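Local atomic coordinates of BugD (Bordetella pertussis Tohama I, PDB entry 2F5X), a protein that binds aspartic acid and probably serves as the periplasmic solute receptor of a tripartite tricarboxylate transporter system. Residues 36-41 and 261-266. Sequence-based numbering, arbitrary orientation.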
loop_
_atom_site.group_PDB
_atom_site.type_symbol
_atom_site.label_atom_id
_atom_site.label_comp_id
_atom_site.label_asym_id
_atom_site.label_seq_id
_atom_site.Cartn_x
_atom_site.Cartn_y
_atom_site.Cartn_z
ATOM N N ARG A 36 -1.458 -12.579 -3.296
ATOM C CA ARG A 36 -1.801 -13.832 -3.952
ATOM C C ARG A 36 -0.646 -14.386 -4.781
ATOM O O ARG A 36 -0.456 -15.601 -4.849
ATOM C CB ARG A 36 -3.111 -13.716 -4.719
ATOM C CG ARG A 36 -4.286 -13.693 -3.725
ATOM C CD ARG A 36 -5.636 -13.480 -4.310
ATOM N NE ARG A 36 -6.608 -13.102 -3.283
ATOM C CZ ARG A 36 -7.486 -13.932 -2.731
ATOM N NH1 ARG A 36 -7.523 -15.220 -3.087
ATOM N NH2 ARG A 36 -8.328 -13.474 -1.815
ATOM N N SER A 37 0.156 -13.499 -5.362
ATOM C CA SER A 37 1.347 -13.939 -6.081
ATOM C C SER A 37 2.398 -14.491 -5.118
ATOM O O SER A 37 3.009 -15.525 -5.388
ATOM C CB SER A 37 1.925 -12.805 -6.924
ATOM O OG SER A 37 1.031 -12.496 -7.984
ATOM N N LEU A 38 2.591 -13.805 -3.992
ATOM C CA LEU A 38 3.538 -14.248 -2.970
ATOM C C LEU A 38 3.109 -15.563 -2.309
ATOM O O LEU A 38 3.945 -16.437 -2.026
ATOM C CB LEU A 38 3.728 -13.159 -1.908
ATOM C CG LEU A 38 4.763 -13.462 -0.818
ATOM C CD1 LEU A 38 6.143 -13.738 -1.417
ATOM C CD2 LEU A 38 4.814 -12.313 0.160
ATOM N N ALA A 39 1.811 -15.699 -2.062
ATOM C CA ALA A 39 1.271 -16.938 -1.497
ATOM C C ALA A 39 1.676 -18.138 -2.355
ATOM O O ALA A 39 2.079 -19.184 -1.835
ATOM C CB ALA A 39 -0.259 -16.836 -1.372
ATOM N N GLU A 40 1.608 -17.964 -3.672
ATOM C CA GLU A 40 1.987 -19.021 -4.604
ATOM C C GLU A 40 3.486 -19.309 -4.577
ATOM O O GLU A 40 3.897 -20.476 -4.582
ATOM C CB GLU A 40 1.542 -18.655 -6.018
ATOM C CG GLU A 40 1.907 -19.676 -7.074
ATOM C CD GLU A 40 1.300 -19.375 -8.431
ATOM O OE1 GLU A 40 0.373 -18.535 -8.517
ATOM O OE2 GLU A 40 1.756 -19.991 -9.419
ATOM N N SER A 41 4.299 -18.253 -4.550
ATOM C CA SER A 41 5.751 -18.418 -4.630
ATOM C C SER A 41 6.372 -18.976 -3.359
ATOM O O SER A 41 7.447 -19.583 -3.414
ATOM C CB SER A 41 6.456 -17.117 -5.059
ATOM O OG SER A 41 6.353 -16.103 -4.076
ATOM N N ALA A 261 12.560 -17.153 -0.127
ATOM C CA ALA A 261 12.424 -17.988 -1.313
ATOM C C ALA A 261 11.313 -17.457 -2.216
ATOM O O ALA A 261 11.457 -17.429 -3.438
ATOM C CB ALA A 261 12.158 -19.423 -0.919
ATOM N N GLY A 262 10.211 -17.030 -1.606
ATOM C CA GLY A 262 9.105 -16.439 -2.349
ATOM C C GLY A 262 9.503 -15.197 -3.136
ATOM O O GLY A 262 9.044 -14.996 -4.261
ATOM N N LEU A 263 10.345 -14.353 -2.548
ATOM C CA LEU A 263 10.786 -13.144 -3.225
ATOM C C LEU A 263 11.782 -13.450 -4.325
ATOM O O LEU A 263 11.819 -12.741 -5.324
ATOM C CB LEU A 263 11.391 -12.127 -2.257
ATOM C CG LEU A 263 10.530 -11.583 -1.115
ATOM C CD1 LEU A 263 11.279 -10.437 -0.444
ATOM C CD2 LEU A 263 9.140 -11.124 -1.600
ATOM N N ALA A 264 12.575 -14.505 -4.136
ATOM C CA ALA A 264 13.613 -14.878 -5.093
ATOM C C ALA A 264 13.054 -15.654 -6.286
ATOM O O ALA A 264 13.794 -15.991 -7.200
ATOM C CB ALA A 264 14.712 -15.706 -4.393
ATOM N N ASP A 265 11.751 -15.924 -6.266
ATOM C CA ASP A 265 11.092 -16.718 -7.299
ATOM C C ASP A 265 10.849 -15.919 -8.587
ATOM O O ASP A 265 10.324 -14.808 -8.533
ATOM C CB ASP A 265 9.761 -17.229 -6.745
ATOM C CG ASP A 265 8.949 -17.958 -7.773
ATOM O OD1 ASP A 265 9.228 -19.155 -8.003
ATOM O OD2 ASP A 265 8.017 -17.414 -8.391
ATOM N N PRO A 266 11.206 -16.483 -9.744
ATOM C CA PRO A 266 11.050 -15.778 -11.027
ATOM C C PRO A 266 9.624 -15.396 -11.407
ATOM O O PRO A 266 9.428 -14.301 -11.945
ATOM C CB PRO A 266 11.595 -16.778 -12.059
ATOM C CG PRO A 266 12.366 -17.768 -11.298
ATOM C CD PRO A 266 11.830 -17.812 -9.912
HETATM O O HOH W 1 8.220 -20.714 -5.911
#
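Ser41 reaches across to the last turn of helix 249-263, and its CA comes within 4.5 Å of Gly262 CA, a close approach at a glycine. Its CB packs against Asp265, 3.7 Å from Asp265 CB, and the flat of the Asp265 carboxylate lies over Ser41 CB, with OD2 3.7 Å away. Beyond CB, OG lies 2.9 Å from Gly262 O and 3.2 Å from Leu38 O, one turn back in its own helix. A chi1 of 67° sets OG between the backbone N and the carbonyl carbon, within reach of both carbonyls, and its single proton may serve either one. Gly262 O also receives a weak bond from Asp265 N as the helix ends. A water bridges Ser41 O and Asp265 OD1, donating to both, while Asp265 OD2 caps Phe268 N at the start of the next helix. One turn earlier in helix 30-46, Leu38 CD1 meets Leu263 CD2 at 4.0 Å, the two side chains crossing at a slant. Phe268 also touches Ser41 and Leu263, so helix 30-46 packs against the junction of helices 249-263 and 266-274, with strand 102-117 meeting both leucines through Val108.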